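Local coordinates for protein N(G),N(G)-dimethylarginine dimethylaminohydrolase (Pseudomonas aeruginosa, PDB 3RHY) that hydrolyses asymmetrically dimethylated and monomethylated arginine to citrulline, releasing dimethylamine or methylamine, at residues 76-81 and 111-116; 72-77 and 103-108; 202-207 and 246-251. All coordinates share one frame; numbering follows the deposited sequence.

Interaction 1: 76-81 and 111-116; sequences IITRPG and GTVEAG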
# COMPACT_ATOMS: atom_id res chain seq x y z
N ILE A 76 -7.67 -10.88 -3.51
CA ILE A 76 -7.97 -11.49 -2.22
C ILE A 76 -8.49 -10.44 -1.26
O ILE A 76 -7.79 -9.48 -0.95
CB ILE A 76 -6.72 -12.14 -1.62
CG1 ILE A 76 -6.13 -13.13 -2.63
CG2 ILE A 76 -7.08 -12.89 -0.36
CD1 ILE A 76 -4.64 -13.28 -2.56
N ILE A 77 -9.73 -10.62 -0.81
CA ILE A 77 -10.35 -9.72 0.15
C ILE A 77 -9.71 -10.07 1.48
O ILE A 77 -9.70 -11.24 1.89
CB ILE A 77 -11.89 -9.96 0.26
CG1 ILE A 77 -12.57 -9.73 -1.10
CG2 ILE A 77 -12.48 -9.05 1.31
CD1 ILE A 77 -12.53 -8.30 -1.61
N THR A 78 -9.14 -9.07 2.14
CA THR A 78 -8.47 -9.27 3.42
C THR A 78 -9.45 -9.14 4.58
O THR A 78 -10.66 -9.22 4.39
CB THR A 78 -7.32 -8.25 3.60
OG1 THR A 78 -7.85 -6.92 3.60
CG2 THR A 78 -6.32 -8.39 2.47
N ARG A 79 -8.92 -8.95 5.78
CA ARG A 79 -9.73 -8.79 6.97
C ARG A 79 -8.89 -7.98 7.96
O ARG A 79 -8.10 -8.54 8.70
CB ARG A 79 -10.09 -10.17 7.55
CG ARG A 79 -11.10 -10.14 8.70
CD ARG A 79 -11.65 -11.54 9.00
NE ARG A 79 -12.53 -11.55 10.16
CZ ARG A 79 -12.10 -11.55 11.42
NH1 ARG A 79 -10.80 -11.55 11.68
NH2 ARG A 79 -12.97 -11.53 12.42
N PRO A 80 -9.06 -6.65 7.96
CA PRO A 80 -8.34 -5.72 8.83
C PRO A 80 -8.28 -6.08 10.30
O PRO A 80 -9.23 -6.64 10.86
CB PRO A 80 -9.08 -4.40 8.59
CG PRO A 80 -9.46 -4.51 7.16
CD PRO A 80 -9.97 -5.92 7.06
N GLY A 81 -7.16 -5.75 10.93
CA GLY A 81 -7.00 -6.02 12.35
C GLY A 81 -7.90 -5.06 13.10
O GLY A 81 -8.54 -5.43 14.08
N GLY A 111 -8.36 -15.23 11.23
CA GLY A 111 -7.22 -14.64 10.56
C GLY A 111 -7.44 -13.17 10.23
O GLY A 111 -8.55 -12.78 9.83
N THR A 112 -6.41 -12.34 10.41
CA THR A 112 -6.52 -10.92 10.08
C THR A 112 -5.39 -10.56 9.13
O THR A 112 -4.28 -11.06 9.26
CB THR A 112 -6.45 -10.00 11.33
OG1 THR A 112 -5.13 -10.04 11.89
CG2 THR A 112 -7.47 -10.44 12.38
N VAL A 113 -5.71 -9.72 8.16
CA VAL A 113 -4.73 -9.28 7.17
C VAL A 113 -5.05 -7.86 6.69
O VAL A 113 -6.21 -7.46 6.56
CB VAL A 113 -4.74 -10.19 5.92
CG1 VAL A 113 -3.83 -9.61 4.85
CG2 VAL A 113 -4.28 -11.60 6.28
N GLU A 114 -4.00 -7.08 6.47
CA GLU A 114 -4.14 -5.75 5.92
C GLU A 114 -3.11 -5.77 4.81
O GLU A 114 -1.94 -6.07 5.06
CB GLU A 114 -3.83 -4.67 6.96
CG GLU A 114 -4.83 -4.63 8.11
CD GLU A 114 -4.83 -3.31 8.85
OE1 GLU A 114 -3.77 -2.65 8.88
OE2 GLU A 114 -5.88 -2.95 9.42
N ALA A 115 -3.55 -5.49 3.59
CA ALA A 115 -2.66 -5.52 2.44
C ALA A 115 -1.51 -4.54 2.53
O ALA A 115 -0.57 -4.62 1.76
CB ALA A 115 -3.45 -5.29 1.16
N GLY A 116 -1.60 -3.60 3.47
CA GLY A 116 -0.53 -2.64 3.64
C GLY A 116 0.71 -3.33 4.19
O GLY A 116 1.81 -2.78 4.15

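Interaction 2: 72-77 and 103-108; sequences SRCAII and KVERIE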
# COMPACT_ATOMS: atom_id res chain seq x y z
N SER A 72 -1.96 -10.48 -10.08
CA SER A 72 -2.11 -10.63 -11.52
C SER A 72 -2.97 -11.84 -11.88
O SER A 72 -3.36 -12.01 -13.03
CB SER A 72 -0.74 -10.79 -12.16
OG SER A 72 -0.11 -11.93 -11.62
N ARG A 73 -3.25 -12.69 -10.89
CA ARG A 73 -4.03 -13.89 -11.13
C ARG A 73 -5.33 -13.97 -10.32
O ARG A 73 -6.20 -14.78 -10.64
CB ARG A 73 -3.18 -15.13 -10.86
CG ARG A 73 -1.97 -15.22 -11.77
CD ARG A 73 -1.13 -16.44 -11.52
NE ARG A 73 0.12 -16.36 -12.28
CZ ARG A 73 1.13 -17.22 -12.18
NH1 ARG A 73 1.04 -18.25 -11.35
NH2 ARG A 73 2.23 -17.04 -12.90
N CYS A 74 -5.45 -13.14 -9.29
CA CYS A 74 -6.66 -13.13 -8.47
C CYS A 74 -6.62 -11.98 -7.49
O CYS A 74 -5.58 -11.35 -7.30
CB CYS A 74 -6.80 -14.43 -7.67
SG CYS A 74 -5.59 -14.62 -6.35
N ALA A 75 -7.76 -11.70 -6.88
CA ALA A 75 -7.85 -10.64 -5.90
C ALA A 75 -8.24 -11.34 -4.61
O ALA A 75 -9.04 -12.28 -4.62
CB ALA A 75 -8.91 -9.62 -6.29
N ILE A 76 -7.67 -10.88 -3.51
CA ILE A 76 -7.97 -11.49 -2.22
C ILE A 76 -8.49 -10.44 -1.26
O ILE A 76 -7.79 -9.48 -0.95
CB ILE A 76 -6.72 -12.14 -1.62
CG1 ILE A 76 -6.13 -13.13 -2.63
CG2 ILE A 76 -7.08 -12.89 -0.36
CD1 ILE A 76 -4.64 -13.28 -2.56
N ILE A 77 -9.73 -10.62 -0.81
CA ILE A 77 -10.35 -9.72 0.15
C ILE A 77 -9.71 -10.07 1.48
O ILE A 77 -9.70 -11.24 1.89
CB ILE A 77 -11.89 -9.96 0.26
CG1 ILE A 77 -12.57 -9.73 -1.10
CG2 ILE A 77 -12.48 -9.05 1.31
CD1 ILE A 77 -12.53 -8.30 -1.61
N LYS A 103 -12.53 -14.84 -9.85
CA LYS A 103 -11.15 -14.90 -9.41
C LYS A 103 -10.93 -14.22 -8.06
O LYS A 103 -9.84 -13.72 -7.77
CB LYS A 103 -10.23 -14.27 -10.46
CG LYS A 103 -10.06 -15.08 -11.72
CD LYS A 103 -9.37 -16.41 -11.42
CE LYS A 103 -9.31 -17.30 -12.66
NZ LYS A 103 -8.67 -18.61 -12.34
N VAL A 104 -11.98 -14.19 -7.23
CA VAL A 104 -11.88 -13.56 -5.92
C VAL A 104 -11.76 -14.59 -4.79
O VAL A 104 -12.49 -15.58 -4.76
CB VAL A 104 -13.11 -12.66 -5.62
CG1 VAL A 104 -13.08 -12.20 -4.17
CG2 VAL A 104 -13.10 -11.45 -6.55
N GLU A 105 -10.83 -14.34 -3.88
CA GLU A 105 -10.58 -15.19 -2.72
C GLU A 105 -10.71 -14.29 -1.49
O GLU A 105 -10.86 -13.07 -1.63
CB GLU A 105 -9.18 -15.79 -2.78
CG GLU A 105 -8.87 -16.56 -4.06
CD GLU A 105 -9.24 -18.02 -3.97
OE1 GLU A 105 -9.86 -18.41 -2.96
OE2 GLU A 105 -8.92 -18.79 -4.90
N ARG A 106 -10.66 -14.86 -0.29
CA ARG A 106 -10.77 -14.04 0.90
C ARG A 106 -10.19 -14.67 2.16
O ARG A 106 -10.00 -15.89 2.25
CB ARG A 106 -12.23 -13.64 1.14
CG ARG A 106 -13.20 -14.79 1.36
CD ARG A 106 -14.59 -14.25 1.68
NE ARG A 106 -15.08 -13.34 0.64
CZ ARG A 106 -15.37 -13.72 -0.59
NH1 ARG A 106 -15.24 -15.00 -0.94
NH2 ARG A 106 -15.79 -12.84 -1.49
N ILE A 107 -9.90 -13.81 3.14
CA ILE A 107 -9.36 -14.23 4.42
C ILE A 107 -10.52 -14.44 5.40
O ILE A 107 -11.40 -13.58 5.51
CB ILE A 107 -8.40 -13.14 4.99
CG1 ILE A 107 -7.27 -12.88 4.00
CG2 ILE A 107 -7.84 -13.59 6.33
CD1 ILE A 107 -6.35 -14.06 3.79
N GLU A 108 -10.52 -15.57 6.10
CA GLU A 108 -11.59 -15.90 7.04
C GLU A 108 -11.17 -15.76 8.49
O GLU A 108 -10.00 -15.94 8.83
CB GLU A 108 -12.05 -17.35 6.78
CG GLU A 108 -12.55 -17.60 5.36
CD GLU A 108 -13.86 -16.88 5.06
OE1 GLU A 108 -14.04 -15.73 5.53
OE2 GLU A 108 -14.70 -17.45 4.33

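Interaction 3: 202-207 and 246-251; sequences AANCIW and GVSCMS. With HM3 ((4-chloropyridin-2-yl)methanol), chain C.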
# COMPACT_ATOMS: atom_id res chain seq x y z
N ALA A 202 9.60 8.95 3.48
CA ALA A 202 9.77 8.79 2.04
C ALA A 202 10.14 7.36 1.64
O ALA A 202 10.38 7.09 0.46
CB ALA A 202 10.83 9.76 1.53
N ALA A 203 10.20 6.45 2.61
CA ALA A 203 10.51 5.05 2.31
C ALA A 203 9.26 4.42 1.70
O ALA A 203 9.32 3.34 1.10
CB ALA A 203 10.90 4.31 3.58
N ASN A 204 8.13 5.09 1.86
CA ASN A 204 6.86 4.63 1.32
C ASN A 204 6.62 5.36 0.00
O ASN A 204 6.19 6.51 -0.01
CB ASN A 204 5.71 4.92 2.29
CG ASN A 204 4.36 4.40 1.78
OD1 ASN A 204 3.54 3.90 2.55
ND2 ASN A 204 4.12 4.52 0.48
N CYS A 205 6.91 4.67 -1.10
CA CYS A 205 6.74 5.21 -2.44
C CYS A 205 6.05 4.18 -3.31
O CYS A 205 6.05 2.99 -3.00
CB CYS A 205 8.10 5.55 -3.05
SG CYS A 205 8.93 6.95 -2.30
N ILE A 206 5.46 4.62 -4.42
CA ILE A 206 4.81 3.67 -5.30
C ILE A 206 5.28 3.75 -6.73
O ILE A 206 5.35 4.82 -7.33
CB ILE A 206 3.27 3.83 -5.30
CG1 ILE A 206 2.88 5.26 -5.70
CG2 ILE A 206 2.72 3.45 -3.94
CD1 ILE A 206 1.40 5.45 -5.91
N TRP A 207 5.62 2.59 -7.26
CA TRP A 207 6.05 2.48 -8.64
C TRP A 207 4.76 2.33 -9.44
O TRP A 207 3.88 1.54 -9.07
CB TRP A 207 6.93 1.25 -8.82
CG TRP A 207 7.37 1.00 -10.23
CD1 TRP A 207 8.50 1.47 -10.84
CD2 TRP A 207 6.66 0.24 -11.23
NE1 TRP A 207 8.55 1.04 -12.15
CE2 TRP A 207 7.44 0.29 -12.41
CE3 TRP A 207 5.46 -0.47 -11.23
CZ2 TRP A 207 7.04 -0.36 -13.59
CZ3 TRP A 207 5.06 -1.12 -12.41
CH2 TRP A 207 5.86 -1.05 -13.57
N GLY A 246 0.65 6.84 3.81
CA GLY A 246 1.55 7.23 2.73
C GLY A 246 0.91 7.01 1.37
O GLY A 246 -0.24 6.57 1.29
N VAL A 247 1.64 7.30 0.30
CA VAL A 247 1.11 7.13 -1.05
C VAL A 247 0.72 5.70 -1.42
O VAL A 247 -0.19 5.50 -2.22
CB VAL A 247 2.10 7.65 -2.13
CG1 VAL A 247 2.21 9.16 -2.05
CG2 VAL A 247 3.47 7.01 -1.95
N SER A 248 1.38 4.71 -0.85
CA SER A 248 1.04 3.34 -1.18
C SER A 248 -0.30 2.93 -0.60
O SER A 248 -0.98 2.07 -1.16
CB SER A 248 2.11 2.37 -0.66
OG SER A 248 1.96 2.18 0.73
N CYS A 249 -0.67 3.57 0.51
CA CYS A 249 -1.91 3.27 1.25
C CYS A 249 -3.18 3.72 0.56
O CYS A 249 -4.23 3.10 0.73
CB CYS A 249 -1.89 3.95 2.63
SG CYS A 249 -0.42 3.63 3.65
N MET A 250 -3.09 4.79 -0.20
CA MET A 250 -4.26 5.38 -0.83
C MET A 250 -4.75 4.84 -2.17
O MET A 250 -5.61 5.45 -2.79
CB MET A 250 -4.03 6.89 -0.92
CG MET A 250 -3.58 7.48 0.40
SD MET A 250 -3.50 9.26 0.34
CE MET A 250 -1.85 9.50 -0.17
N SER A 251 -4.23 3.71 -2.60
CA SER A 251 -4.69 3.15 -3.85
C SER A 251 -4.38 1.68 -3.96
O SER A 251 -3.59 1.12 -3.19
CB SER A 251 -4.07 3.90 -5.04
OG SER A 251 -2.67 3.74 -5.06
C1 HM3 C . -0.02 2.55 8.75
N1 HM3 C . -2.23 2.85 7.67
C2 HM3 C . -0.90 2.77 7.52
C3 HM3 C . -0.32 2.88 6.26
C4 HM3 C . -1.13 3.07 5.15
C5 HM3 C . -2.50 3.15 5.34
C6 HM3 C . -3.03 3.03 6.63
O1 HM3 C . -0.66 1.67 9.68

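Interaction 1: 76-81 and 111-116
Arg-79 and Val-113 form a single antiparallel bridge of the hydrogen-bonded kind, with Val-113 N reaching Arg-79 O at 2.7 Å and Arg-79 N returning a longer bond of 3.2 Å to Val-113 O. An isolated bridge of this type shows how loops can be joined without a continuous sheet: in the propeller-like alpha/beta fold of dimethylargininases, it ties the chain leaving strand 75-77 to the loop that precedes strand 118-121. Thr-78 turns its methyl inward, and CG2 meets Val-113 CG1 at 3.7 Å, the two side chains crossing at about a right angle. Its hydroxyl is held by the carbonyl of Asp-66, while Val-113 also packs on Met-141 of helix 135-147. Arg-79 runs back along the other chain, its CG anti to the backbone N (chi1 -172°) and its aliphatic part extended. The guanidinium turns an edge to Gly-111, and NH1 donates to Gly-111 O from above that carbonyl's plane. Thr-112 CG2 lies at the edge of the same guanidinium, 3.6 Å from NH1. Glu-114 reaches the active site, its OE1 bound to both Arg-132 and His-162. The other carboxylate oxygen faces the backbone of Pro-80 and Gly-81: Glu-114 OE2 lies 3.6 Å from Pro-80 CB and accepts a weak hydrogen bond of 3.4 Å from Gly-81 N.

Interaction 2: 72-77 and 103-108
Ala-75, Ile-76 and Ile-77 pair in parallel with Val-104, Glu-105 and Arg-106, and the segment of chain between them carries helix 93-99, a beta-alpha-beta crossover. Four backbone bonds alternate between the strands, from Ala-75 N to Lys-103 O (3.0 Å) through to Ile-107 N on Ile-77 O (2.9 Å). Side chains then divide between two faces. On the face of Ala-75, Ile-77, Val-104 and Arg-106, covered by helix 93-99, Ile-77 places CG1 beside its own backbone N (chi1 -60°); with the side chains crossing at a slant, Ile-77 CG1 comes to 4.0 Å from Val-104 CG1. Arg-106 supplies its CB, 3.8 Å from Ile-77 CB, and farther out its NH2 makes a salt bridge with Glu-93. The face of Ile-76 and Glu-105 looks to helix 135-147. There Ile-76 CG1 touches only the root of the glutamate, Glu-105 CB at 4.0 Å, because the acid folds away at its second torsion (chi2 -89°) and gives OE2 to Lys-147 and His-148. Just before the strand, the methylenes of Lys-103 run past the carbonyl of Arg-73, CD coming within 3.6 Å of its O, while the ammonium leads off. The contact thus divides its labour: backbone amides join the two strands and aliphatic stems fill both faces, while the ion pairs of Arg-106 with Glu-93 and of Glu-105 with Lys-147 tie strand 104-106 to helices 93-99 and 135-147.

Interaction 3: 202-207 and 246-251
Ser-248 OG is gripped by the carboxylate of Glu-65, with which it hydrogen-bonds, and lies against the side-chain amide of Asn-204, 3.4 Å from Asn-204 CG. With chi1 at -178° the asparagine's CG points opposite the backbone N, which carries the flat amide across to the 246-251 loop of the probable nucleophile. Such a seat is consistent with second-shell residues helping to place Cys-249, a reactive residue that they barely touch. Residues 247-249 have helical backbone angles, and Cys-249 N bonds Gly-246 O at 3.1 Å. Val-247 CG2 sits on the backbone of the other segment, 3.4 Å from Asn-204 O, and touches Ile-206 CG2 at 4.1 Å. That same isoleucine methyl is pressed hard on the loop: Ile-206 CG2 approaches Ser-248 CA to 3.2 Å, tighter than an ordinary van der Waals contact. Tyr-38 of helix 28-42 closes over Ile-206 and also takes the hydroxyl of Ser-251. At the far end of the helical stretch, Cys-249 SG is joined to C4 of the pyridine at 1.8 Å, in a pocket completed by Phe-63, Asp-66, Arg-132, His-162 and Asp-244. Bond formation at the ring carbon that bears chlorine in the free inhibitor implies that the cysteine sulfur has displaced the chloride, leaving a covalent thioether in the pocket.

Overall arrangement
Interactions 1 and 2 start from the same strand, 75-77, and share Ile-76 and Ile-77; they touch where Ile-107 CG1 packs on Thr-78 and Val-113. Along this line the chemistry shifts with depth. Interaction 2, partly buried, is regular parallel sheet whose Glu-105 and Arg-106 pair with residues of the flanking helices, whereas interaction 1 is buried, irregular and carries one acid into the catalytic pocket. Interaction 3 lies deepest, about 18 Å from interaction 1 between centres, and joins a different sheet to the nucleophile's loop mainly through close side-chain packing. It does not touch the other two, yet Arg-132 and His-162 connect Glu-114 with the pocket holding the modified cysteine.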